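Side-chain contacts in 378aa long hypothetical citrate synthase (Sulfolobus tokodaii, PDB 1VGM), which belongs to the citrate synthase family, with a largely helical fold, and probably works as an enzyme in a two-chain assembly: residues A[72-77]-A[128-133]; A[148-151]-A[155-158]; A[18-23]-A[29-34]. All coordinates share one frame; numbering follows the deposited sequence.

Contact 1 (A[72-77]-A[128-133])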
ATOM      1  N   GLU A  72      -5.662  26.226  -7.225  1.00  8.35           N
ATOM      2  CA  GLU A  72      -6.935  25.800  -7.791  1.00 11.96           C
ATOM      3  C   GLU A  72      -7.272  24.345  -7.457  1.00 10.66           C
ATOM      4  O   GLU A  72      -8.253  23.811  -7.964  1.00  8.51           O
ATOM      5  CB  GLU A  72      -6.939  25.998  -9.316  1.00 13.20           C
ATOM      6  CG  GLU A  72      -6.120  24.974 -10.089  1.00 12.57           C
ATOM      7  CD  GLU A  72      -5.951  25.343 -11.561  1.00 17.71           C
ATOM      8  OE1 GLU A  72      -5.182  24.661 -12.270  1.00 17.63           O
ATOM      9  OE2 GLU A  72      -6.589  26.315 -12.010  1.00 18.37           O
ATOM     10  N   SER A  73      -6.471  23.704  -6.609  1.00  8.72           N
ATOM     11  CA  SER A  73      -6.594  22.261  -6.430  1.00  8.54           C
ATOM     12  C   SER A  73      -6.825  21.782  -4.992  1.00  8.25           C
ATOM     13  O   SER A  73      -6.638  20.598  -4.703  1.00  7.86           O
ATOM     14  CB  SER A  73      -5.358  21.564  -6.995  1.00 10.83           C
ATOM     15  OG  SER A  73      -5.189  21.854  -8.368  1.00 10.66           O
ATOM     16  N   PHE A  74      -7.237  22.678  -4.095  1.00  7.64           N
ATOM     17  CA  PHE A  74      -7.384  22.328  -2.676  1.00  9.14           C
ATOM     18  C   PHE A  74      -8.670  21.559  -2.368  1.00 10.39           C
ATOM     19  O   PHE A  74      -8.750  20.833  -1.374  1.00  7.15           O
ATOM     20  CB  PHE A  74      -7.333  23.592  -1.805  1.00  6.64           C
ATOM     21  CG  PHE A  74      -5.942  24.121  -1.585  1.00  9.06           C
ATOM     22  CD1 PHE A  74      -5.650  25.460  -1.838  1.00  5.80           C
ATOM     23  CD2 PHE A  74      -4.926  23.290  -1.106  1.00  7.01           C
ATOM     24  CE1 PHE A  74      -4.361  25.968  -1.633  1.00  6.20           C
ATOM     25  CE2 PHE A  74      -3.634  23.783  -0.899  1.00  9.67           C
ATOM     26  CZ  PHE A  74      -3.352  25.128  -1.156  1.00  7.01           C
ATOM     27  N   GLU A  75      -9.678  21.726  -3.218  1.00 11.38           N
ATOM     28  CA  GLU A  75     -10.950  21.026  -3.055  1.00 12.24           C
ATOM     29  C   GLU A  75     -10.739  19.513  -3.027  1.00  9.20           C
ATOM     30  O   GLU A  75      -9.903  18.987  -3.759  1.00  8.74           O
ATOM     31  CB  GLU A  75     -11.889  21.378  -4.212  1.00 15.32           C
ATOM     32  CG  GLU A  75     -11.165  21.524  -5.551  1.00 27.42           C
ATOM     33  CD  GLU A  75     -12.012  21.096  -6.740  1.00 34.38           C
ATOM     34  OE1 GLU A  75     -13.147  21.611  -6.876  1.00 35.01           O
ATOM     35  OE2 GLU A  75     -11.541  20.250  -7.536  1.00 33.73           O
ATOM     36  N   VAL A  76     -11.510  18.818  -2.198  1.00  8.59           N
ATOM     37  CA  VAL A  76     -11.592  17.361  -2.271  1.00  7.21           C
ATOM     38  C   VAL A  76     -13.049  16.909  -2.353  1.00  8.87           C
ATOM     39  O   VAL A  76     -13.961  17.659  -1.999  1.00  5.48           O
ATOM     40  CB  VAL A  76     -10.961  16.697  -1.023  1.00  5.62           C
ATOM     41  CG1 VAL A  76      -9.461  16.942  -0.996  1.00  7.44           C
ATOM     42  CG2 VAL A  76     -11.622  17.246   0.235  1.00  1.60           C
ATOM     43  N   PRO A  77     -13.288  15.674  -2.818  1.00  7.60           N
ATOM     44  CA  PRO A  77     -14.657  15.146  -2.842  1.00  9.39           C
ATOM     45  C   PRO A  77     -15.258  15.239  -1.453  1.00  8.84           C
ATOM     46  O   PRO A  77     -14.542  15.123  -0.453  1.00  7.87           O
ATOM     47  CB  PRO A  77     -14.479  13.695  -3.288  1.00 11.01           C
ATOM     48  CG  PRO A  77     -13.182  13.696  -4.049  1.00 10.64           C
ATOM     49  CD  PRO A  77     -12.314  14.696  -3.335  1.00 11.99           C
ATOM     50  N   THR A 128      -3.196  16.956  -0.315  1.00  5.58           N
ATOM     51  CA  THR A 128      -2.545  16.424   0.879  1.00  4.07           C
ATOM     52  C   THR A 128      -2.611  17.440   2.026  1.00  4.39           C
ATOM     53  O   THR A 128      -2.830  17.080   3.178  1.00  3.77           O
ATOM     54  CB  THR A 128      -1.064  16.075   0.581  1.00  4.94           C
ATOM     55  OG1 THR A 128      -0.999  15.211  -0.561  1.00  1.60           O
ATOM     56  CG2 THR A 128      -0.427  15.380   1.765  1.00  2.24           C
ATOM     57  N   ALA A 129      -2.431  18.714   1.705  1.00  3.18           N
ATOM     58  CA  ALA A 129      -2.561  19.782   2.696  1.00  3.55           C
ATOM     59  C   ALA A 129      -3.992  19.860   3.224  1.00  5.07           C
ATOM     60  O   ALA A 129      -4.219  19.994   4.427  1.00  4.19           O
ATOM     61  CB  ALA A 129      -2.163  21.128   2.073  1.00  2.21           C
ATOM     62  N   THR A 130      -4.958  19.779   2.319  1.00  6.79           N
ATOM     63  CA  THR A 130      -6.357  19.831   2.720  1.00  6.38           C
ATOM     64  C   THR A 130      -6.652  18.663   3.660  1.00  6.00           C
ATOM     65  O   THR A 130      -7.230  18.839   4.733  1.00  2.46           O
ATOM     66  CB  THR A 130      -7.278  19.758   1.484  1.00  7.73           C
ATOM     67  OG1 THR A 130      -6.965  20.842   0.598  1.00  6.26           O
ATOM     68  CG2 THR A 130      -8.751  19.835   1.892  1.00 10.04           C
ATOM     69  N   ILE A 131      -6.239  17.469   3.261  1.00  4.49           N
ATOM     70  CA  ILE A 131      -6.497  16.281   4.069  1.00  4.77           C
ATOM     71  C   ILE A 131      -5.805  16.350   5.436  1.00  5.62           C
ATOM     72  O   ILE A 131      -6.407  16.028   6.451  1.00  3.11           O
ATOM     73  CB  ILE A 131      -6.057  15.004   3.317  1.00  4.10           C
ATOM     74  CG1 ILE A 131      -7.096  14.674   2.244  1.00  1.60           C
ATOM     75  CG2 ILE A 131      -5.907  13.833   4.281  1.00  1.60           C
ATOM     76  CD1 ILE A 131      -6.568  13.766   1.145  1.00  5.93           C
ATOM     77  N   THR A 132      -4.548  16.777   5.463  1.00  3.64           N
ATOM     78  CA  THR A 132      -3.794  16.799   6.711  1.00  3.10           C
ATOM     79  C   THR A 132      -4.376  17.854   7.661  1.00  8.19           C
ATOM     80  O   THR A 132      -4.480  17.624   8.868  1.00  7.66           O
ATOM     81  CB  THR A 132      -2.296  17.116   6.450  1.00  7.71           C
ATOM     82  OG1 THR A 132      -1.732  16.118   5.584  1.00  1.60           O
ATOM     83  CG2 THR A 132      -1.521  17.142   7.753  1.00  7.40           C
ATOM     84  N   ALA A 133      -4.756  19.005   7.113  1.00  1.60           N
ATOM     85  CA  ALA A 133      -5.387  20.056   7.901  1.00  5.67           C
ATOM     86  C   ALA A 133      -6.673  19.562   8.545  1.00  5.74           C
ATOM     87  O   ALA A 133      -6.945  19.846   9.717  1.00 10.39           O
ATOM     88  CB  ALA A 133      -5.679  21.267   7.025  1.00  1.60           C
TER
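T130 on helix 117-139 holds the loop 72-77 through a single direct hydrogen bond, from its OG1 to the backbone O of F74 at 2.7 Å. The hydroxyl arrives in the carbonyl plane, on a lone pair, with a C=O...OG1 angle of 123°. Its first torsion (chi1 -58°) sets OG1 anti to the carbonyl carbon and leaves CG2 anti to the backbone N. OG1 is thereby turned to the F74 carbonyl, while CG2 also passes that oxygen and meets V76 CG1 tip to tip at 4.1 Å. Threonine suits this place because it presents a donor and a methyl from one short side chain.

The F74 ring slants past the helix. Its CD2 lies 3.6 Å from T130 OG1, and its CE2 rests 4.2 Å from A129 CB, where the small alanine lets the ring come close to the helix. Beyond the two segments P147 and S156 also touch the ring, so this large apolar group is buried among several elements.

Farther out, K127 NZ bonds to both S73 O and E75 O. Together with T130 it makes three successive loop carbonyls acceptors of side chains from one helix. S73 OG turns back to I69 O at the end of helix 60-71, tying the start of the loop to the helix it leaves. Within helix 117-139, T128 O accepts both T132 N and T132 OG1, the latter at 2.8 Å, from opposite faces of its plane. The whole is a helix-to-helix linker pinned on a long neighbouring helix, in keeping with the predominantly alpha-helical fold of citrate synthases.

Contact 2 (A[148-151]-A[155-158])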
ATOM      1  N   GLU A 148      -7.285  27.806   1.355  1.00  8.95           N
ATOM      2  CA  GLU A 148      -7.585  28.831   0.372  1.00  8.03           C
ATOM      3  C   GLU A 148      -6.321  29.352  -0.282  1.00 10.86           C
ATOM      4  O   GLU A 148      -5.233  29.278   0.289  1.00  8.40           O
ATOM      5  CB  GLU A 148      -8.323  29.981   1.031  1.00 10.30           C
ATOM      6  CG  GLU A 148      -9.690  29.597   1.531  1.00 22.31           C
ATOM      7  CD  GLU A 148     -10.717  30.656   1.227  1.00 28.65           C
ATOM      8  OE1 GLU A 148     -10.843  31.608   2.028  1.00 29.97           O
ATOM      9  OE2 GLU A 148     -11.390  30.534   0.180  1.00 32.36           O
ATOM     10  N   PRO A 149      -6.450  29.889  -1.506  1.00 10.52           N
ATOM     11  CA  PRO A 149      -5.310  30.533  -2.156  1.00  8.90           C
ATOM     12  C   PRO A 149      -4.691  31.557  -1.217  1.00  7.82           C
ATOM     13  O   PRO A 149      -5.397  32.221  -0.457  1.00  6.33           O
ATOM     14  CB  PRO A 149      -5.922  31.186  -3.391  1.00 11.39           C
ATOM     15  CG  PRO A 149      -7.133  30.346  -3.679  1.00 10.39           C
ATOM     16  CD  PRO A 149      -7.671  29.972  -2.325  1.00 10.00           C
ATOM     17  N   SER A 150      -3.369  31.668  -1.261  1.00  7.66           N
ATOM     18  CA  SER A 150      -2.658  32.677  -0.485  1.00  7.59           C
ATOM     19  C   SER A 150      -1.278  32.816  -1.095  1.00  7.15           C
ATOM     20  O   SER A 150      -0.989  32.197  -2.116  1.00 11.49           O
ATOM     21  CB  SER A 150      -2.547  32.243   0.979  1.00  9.79           C
ATOM     22  OG  SER A 150      -1.541  31.259   1.157  1.00  7.12           O
ATOM     23  N   GLU A 151      -0.427  33.625  -0.481  1.00  9.31           N
ATOM     24  CA  GLU A 151       0.892  33.879  -1.046  1.00  9.88           C
ATOM     25  C   GLU A 151       1.793  32.654  -1.042  1.00 10.70           C
ATOM     26  O   GLU A 151       2.800  32.635  -1.738  1.00 11.32           O
ATOM     27  CB  GLU A 151       1.580  35.013  -0.289  1.00 12.69           C
ATOM     28  CG  GLU A 151       0.858  36.347  -0.434  1.00 22.92           C
ATOM     29  CD  GLU A 151       1.533  37.466   0.336  1.00 23.73           C
ATOM     30  OE1 GLU A 151       0.894  38.519   0.544  1.00 27.09           O
ATOM     31  OE2 GLU A 151       2.703  37.291   0.732  1.00 26.34           O
ATOM     32  N   GLU A 155       1.536  28.811   3.961  1.00  6.89           N
ATOM     33  CA  GLU A 155       0.584  29.697   4.609  1.00  8.28           C
ATOM     34  C   GLU A 155      -0.813  29.116   4.478  1.00  7.57           C
ATOM     35  O   GLU A 155      -1.544  29.014   5.460  1.00  8.02           O
ATOM     36  CB  GLU A 155       0.615  31.102   3.997  1.00  6.69           C
ATOM     37  CG  GLU A 155      -0.415  32.025   4.628  1.00  9.70           C
ATOM     38  CD  GLU A 155      -0.310  33.459   4.155  1.00 13.18           C
ATOM     39  OE1 GLU A 155       0.646  33.782   3.423  1.00 13.97           O
ATOM     40  OE2 GLU A 155      -1.193  34.261   4.519  1.00 12.77           O
ATOM     41  N   SER A 156      -1.179  28.726   3.264  1.00  6.47           N
ATOM     42  CA  SER A 156      -2.497  28.153   3.032  1.00  8.20           C
ATOM     43  C   SER A 156      -2.767  26.941   3.919  1.00  6.39           C
ATOM     44  O   SER A 156      -3.881  26.779   4.429  1.00  3.57           O
ATOM     45  CB  SER A 156      -2.655  27.762   1.563  1.00  5.44           C
ATOM     46  OG  SER A 156      -2.746  28.924   0.757  1.00  8.45           O
ATOM     47  N   PHE A 157      -1.758  26.090   4.107  1.00  5.46           N
ATOM     48  CA  PHE A 157      -1.930  24.917   4.956  1.00  5.81           C
ATOM     49  C   PHE A 157      -2.130  25.362   6.406  1.00  7.06           C
ATOM     50  O   PHE A 157      -3.052  24.904   7.083  1.00  8.53           O
ATOM     51  CB  PHE A 157      -0.717  23.983   4.846  1.00  2.45           C
ATOM     52  CG  PHE A 157      -0.708  22.876   5.859  1.00  4.92           C
ATOM     53  CD1 PHE A 157      -1.735  21.931   5.885  1.00  2.25           C
ATOM     54  CD2 PHE A 157       0.305  22.796   6.810  1.00  3.43           C
ATOM     55  CE1 PHE A 157      -1.744  20.911   6.839  1.00  5.36           C
ATOM     56  CE2 PHE A 157       0.312  21.779   7.773  1.00  7.21           C
ATOM     57  CZ  PHE A 157      -0.720  20.838   7.795  1.00  1.60           C
ATOM     58  N   LEU A 158      -1.269  26.265   6.875  1.00  6.33           N
ATOM     59  CA  LEU A 158      -1.301  26.684   8.271  1.00  5.28           C
ATOM     60  C   LEU A 158      -2.608  27.393   8.608  1.00  3.66           C
ATOM     61  O   LEU A 158      -3.146  27.210   9.700  1.00  4.74           O
ATOM     62  CB  LEU A 158      -0.128  27.615   8.587  1.00  4.01           C
ATOM     63  CG  LEU A 158       1.253  26.947   8.628  1.00  6.99           C
ATOM     64  CD1 LEU A 158       2.313  27.987   8.938  1.00  6.34           C
ATOM     65  CD2 LEU A 158       1.270  25.846   9.670  1.00  2.10           C
TER
HETATM   66  O   HOH W   1      -5.847  28.416   3.785  1.00  8.18           O
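The loop leading into helix 153-162 folds back along the helix's opening turns, and the serines S150 and S156 carry the contact between them. S156 OG donates to the backbone O of E148 at 2.6 Å. The C=O...OG angle of 162° puts the donor almost straight out from the carbonyl bond. S156 OG in turn accepts from S150 OG at 2.7 Å, so the hydroxyls form a short relay from S150 through S156 to E148. S150 can enter it because its OG sits between the backbone N and the carbonyl carbon (chi1 77°). Serine fits both positions: the side chain is short enough for loop and helix to lie close, and its hydroxyl can donate and accept at once.

A water makes a second bridge nearby. It accepts from E148 N at 2.9 Å and donates to S156 O at 2.6 Å, joining the two backbones alongside the serine relay.

E155 packs with its aliphatic part, CB lying 3.6 Å from S150 OG. The carboxylate of this buried residue forms a salt bridge with K165 through OE2. That lysine would be expected to offset the nearby like charge of E151, whose OE2 stands 4.9 Å from E155 OE1. E151 itself is exposed, where a glutamate can be hydrated.

S152 links the two halves, with its OG hydrogen-bonded to E155 N in the first helical turn and its backbone N and O in weak bonds to S150 OG and S156 OG. A serine just before a helix whose OG takes a first-turn N-H, as S152 does, is common at helix starts; here S156 additionally ties the loop back.

Contact 3 (A[18-23]-A[29-34])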
ATOM      1  N   GLY A  18      17.392  10.452 -10.183  1.00  8.78           N
ATOM      2  CA  GLY A  18      18.069  11.724 -10.393  1.00  7.94           C
ATOM      3  C   GLY A  18      17.809  12.732  -9.282  1.00  7.52           C
ATOM      4  O   GLY A  18      18.261  13.882  -9.344  1.00  7.44           O
ATOM      5  N   LEU A  19      17.079  12.304  -8.255  1.00  5.30           N
ATOM      6  CA  LEU A  19      16.439  13.238  -7.340  1.00  4.77           C
ATOM      7  C   LEU A  19      17.355  13.620  -6.169  1.00  8.13           C
ATOM      8  O   LEU A  19      17.602  14.800  -5.930  1.00 11.05           O
ATOM      9  CB  LEU A  19      15.130  12.637  -6.816  1.00  9.46           C
ATOM     10  CG  LEU A  19      14.083  12.254  -7.873  1.00  7.72           C
ATOM     11  CD1 LEU A  19      12.959  11.418  -7.246  1.00  1.60           C
ATOM     12  CD2 LEU A  19      13.527  13.526  -8.501  1.00  5.39           C
ATOM     13  N   THR A  20      17.858  12.631  -5.440  1.00  6.13           N
ATOM     14  CA  THR A  20      18.442  12.905  -4.130  1.00  6.92           C
ATOM     15  C   THR A  20      19.824  12.290  -3.909  1.00  7.21           C
ATOM     16  O   THR A  20      20.016  11.090  -4.049  1.00  8.26           O
ATOM     17  CB  THR A  20      17.508  12.426  -3.013  1.00  9.75           C
ATOM     18  OG1 THR A  20      16.219  13.031  -3.189  1.00  8.24           O
ATOM     19  CG2 THR A  20      18.068  12.802  -1.646  1.00  8.22           C
ATOM     20  N   TYR A  21      20.782  13.129  -3.547  1.00  7.18           N
ATOM     21  CA  TYR A  21      22.137  12.669  -3.283  1.00  5.80           C
ATOM     22  C   TYR A  21      22.481  12.850  -1.815  1.00  6.32           C
ATOM     23  O   TYR A  21      22.273  13.926  -1.241  1.00  6.46           O
ATOM     24  CB  TYR A  21      23.133  13.446  -4.155  1.00  9.45           C
ATOM     25  CG  TYR A  21      24.578  13.279  -3.735  1.00 14.07           C
ATOM     26  CD1 TYR A  21      25.228  14.274  -3.003  1.00 13.84           C
ATOM     27  CD2 TYR A  21      25.289  12.118  -4.054  1.00 13.30           C
ATOM     28  CE1 TYR A  21      26.554  14.121  -2.594  1.00 14.78           C
ATOM     29  CE2 TYR A  21      26.616  11.952  -3.648  1.00 16.41           C
ATOM     30  CZ  TYR A  21      27.243  12.962  -2.917  1.00 14.32           C
ATOM     31  OH  TYR A  21      28.553  12.826  -2.507  1.00 12.83           O
ATOM     32  N   ILE A  22      23.012  11.794  -1.206  1.00  8.08           N
ATOM     33  CA  ILE A  22      23.448  11.867   0.182  1.00  7.64           C
ATOM     34  C   ILE A  22      24.915  11.480   0.316  1.00 11.26           C
ATOM     35  O   ILE A  22      25.344  10.438  -0.183  1.00  7.70           O
ATOM     36  CB  ILE A  22      22.593  10.946   1.083  1.00  8.17           C
ATOM     37  CG1 ILE A  22      21.125  11.381   1.007  1.00  4.26           C
ATOM     38  CG2 ILE A  22      23.092  11.003   2.534  1.00  4.08           C
ATOM     39  CD1 ILE A  22      20.145  10.265   1.248  1.00 10.85           C
ATOM     40  N   ASP A  23      25.673  12.340   0.988  1.00  9.85           N
ATOM     41  CA  ASP A  23      27.054  12.051   1.359  1.00 11.60           C
ATOM     42  C   ASP A  23      27.085  11.922   2.881  1.00  8.51           C
ATOM     43  O   ASP A  23      26.999  12.914   3.599  1.00 10.60           O
ATOM     44  CB  ASP A  23      27.956  13.198   0.869  1.00 11.12           C
ATOM     45  CG  ASP A  23      29.367  13.148   1.445  1.00 16.38           C
ATOM     46  OD1 ASP A  23      29.687  12.242   2.246  1.00 16.95           O
ATOM     47  OD2 ASP A  23      30.164  14.041   1.090  1.00 19.82           O
ATOM     48  N   LEU A  29      23.402  16.826   1.928  1.00  8.11           N
ATOM     49  CA  LEU A  29      22.215  16.385   1.209  1.00  8.12           C
ATOM     50  C   LEU A  29      21.937  17.328   0.049  1.00  7.50           C
ATOM     51  O   LEU A  29      21.905  18.547   0.227  1.00  8.02           O
ATOM     52  CB  LEU A  29      21.008  16.370   2.149  1.00  5.65           C
ATOM     53  CG  LEU A  29      19.651  16.045   1.528  1.00  5.68           C
ATOM     54  CD1 LEU A  29      19.671  14.650   0.914  1.00  5.37           C
ATOM     55  CD2 LEU A  29      18.586  16.131   2.593  1.00  6.81           C
ATOM     56  N   ARG A  30      21.730  16.765  -1.135  1.00 10.57           N
ATOM     57  CA  ARG A  30      21.361  17.566  -2.297  1.00  8.86           C
ATOM     58  C   ARG A  30      20.070  17.070  -2.939  1.00  7.99           C
ATOM     59  O   ARG A  30      19.845  15.863  -3.040  1.00  9.90           O
ATOM     60  CB  ARG A  30      22.491  17.536  -3.324  1.00 10.62           C
ATOM     61  CG  ARG A  30      23.778  18.147  -2.816  1.00  8.99           C
ATOM     62  CD  ARG A  30      24.856  18.109  -3.864  1.00 10.17           C
ATOM     63  NE  ARG A  30      26.114  18.588  -3.307  1.00 16.22           N
ATOM     64  CZ  ARG A  30      27.252  17.900  -3.322  1.00 18.02           C
ATOM     65  NH1 ARG A  30      28.241  18.252  -2.510  1.00 17.40           N
ATOM     66  NH2 ARG A  30      27.406  16.873  -4.153  1.00 17.59           N
ATOM     67  N   TYR A  31      19.228  18.009  -3.368  1.00  6.59           N
ATOM     68  CA  TYR A  31      18.091  17.707  -4.237  1.00  8.33           C
ATOM     69  C   TYR A  31      18.398  18.188  -5.660  1.00  5.59           C
ATOM     70  O   TYR A  31      18.563  19.384  -5.902  1.00  7.78           O
ATOM     71  CB  TYR A  31      16.821  18.413  -3.734  1.00  5.07           C
ATOM     72  CG  TYR A  31      16.254  17.921  -2.411  1.00  7.72           C
ATOM     73  CD1 TYR A  31      15.559  18.797  -1.570  1.00  6.10           C
ATOM     74  CD2 TYR A  31      16.389  16.586  -2.006  1.00  3.65           C
ATOM     75  CE1 TYR A  31      15.015  18.367  -0.364  1.00  3.84           C
ATOM     76  CE2 TYR A  31      15.840  16.139  -0.789  1.00  4.38           C
ATOM     77  CZ  TYR A  31      15.154  17.037   0.026  1.00  2.92           C
ATOM     78  OH  TYR A  31      14.601  16.617   1.226  1.00  4.54           O
ATOM     79  N   ARG A  32      18.475  17.249  -6.593  1.00  5.30           N
ATOM     80  CA  ARG A  32      18.876  17.559  -7.958  1.00  7.02           C
ATOM     81  C   ARG A  32      20.080  18.496  -7.984  1.00  6.90           C
ATOM     82  O   ARG A  32      20.131  19.443  -8.770  1.00  7.32           O
ATOM     83  CB  ARG A  32      17.697  18.178  -8.715  1.00 10.19           C
ATOM     84  CG  ARG A  32      16.662  17.155  -9.199  1.00 11.55           C
ATOM     85  CD  ARG A  32      16.726  16.984 -10.714  1.00 18.53           C
ATOM     86  NE  ARG A  32      16.082  15.755 -11.179  1.00 29.37           N
ATOM     87  CZ  ARG A  32      14.766  15.575 -11.262  1.00 27.70           C
ATOM     88  NH1 ARG A  32      14.279  14.439 -11.744  1.00 31.15           N
ATOM     89  NH2 ARG A  32      13.933  16.524 -10.858  1.00 29.93           N
ATOM     90  N   GLY A  33      21.043  18.229  -7.107  1.00  3.47           N
ATOM     91  CA  GLY A  33      22.329  18.891  -7.204  1.00  8.38           C
ATOM     92  C   GLY A  33      22.476  20.114  -6.320  1.00  9.75           C
ATOM     93  O   GLY A  33      23.585  20.604  -6.119  1.00 13.24           O
ATOM     94  N   TYR A  34      21.363  20.614  -5.790  1.00  7.90           N
ATOM     95  CA  TYR A  34      21.397  21.810  -4.951  1.00 10.23           C
ATOM     96  C   TYR A  34      21.407  21.426  -3.471  1.00  8.75           C
ATOM     97  O   TYR A  34      20.588  20.623  -3.035  1.00  6.18           O
ATOM     98  CB  TYR A  34      20.177  22.687  -5.247  1.00  8.64           C
ATOM     99  CG  TYR A  34      20.155  23.251  -6.653  1.00 10.41           C
ATOM    100  CD1 TYR A  34      21.003  24.302  -7.018  1.00  9.81           C
ATOM    101  CD2 TYR A  34      19.278  22.747  -7.616  1.00  9.44           C
ATOM    102  CE1 TYR A  34      20.972  24.839  -8.313  1.00 12.10           C
ATOM    103  CE2 TYR A  34      19.242  23.276  -8.910  1.00 12.23           C
ATOM    104  CZ  TYR A  34      20.089  24.319  -9.253  1.00  8.23           C
ATOM    105  OH  TYR A  34      20.049  24.835 -10.532  1.00 11.06           O
TER
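L29 and its neighbours I22 and T20 make the close-packed face of the hairpin formed by strands 20-23 and 28-31. L29 CD1 lodges near both partners, 3.5 Å from T20 CG2 and 3.6 Å from I22 CG1. The buried Y31 ring lies beside T20. Y31 OH bonds to I179 O and D183 N, and T20 OG1 to the D183 carboxylate. Apolar bulk suits this face, because Y31 packs on I36, L39, L48 and M52, and I22 on V261.

The other face is partly exposed and polar, though Y21 and R30 still lie close, side by side. R30 runs extended from CG to NE (chi2 -179°), which carries its guanidinium along the tyrosine ring. The two planes are 14° apart, and NH2 is 3.3 Å from Y21 CE1.

Between the faces, the antiparallel backbones are locked by Y21 N to R30 O and R30 N to Y21 O, both 2.9 Å, and by R32 N to L19 O at 2.7 Å. Past the strand end R32 keeps its guanidinium within its own chain, one face on L19 CD2. In the type I' turn Y31-Y34, glycine at G33 avoids pressing a CB on the carbonyl O of R32. The chemistry implies a hairpin anchored inward by apolar contacts and satisfied hydroxyls; outward, R30 pairs weakly with E368 of the second subunit, and R32 O accepts from R370 NE of that subunit.

How the contacts relate
Contacts 1 and 2 are neighbours, with centres 11 Å apart, linked by the packing of helix 117-139 against helix 153-162, where F157 lies against A129, T132 and A133; separately, F74 of the loop 72-77 touches S156. Contact 1 is the more buried and relies on apolar groups plus one hydroxyl-to-carbonyl bond, whereas contact 2 reaches the surface and relies on two serine hydroxyls, a backbone carbonyl and a bridging water. Contact 3 stands apart, its nearest atoms about 15 Å from contact 1 and about 17 Å from contact 2. It joins strands rather than loop and helix, buries more area, with regular backbone bonds and flanking side chains, and alone of the three meets the second subunit.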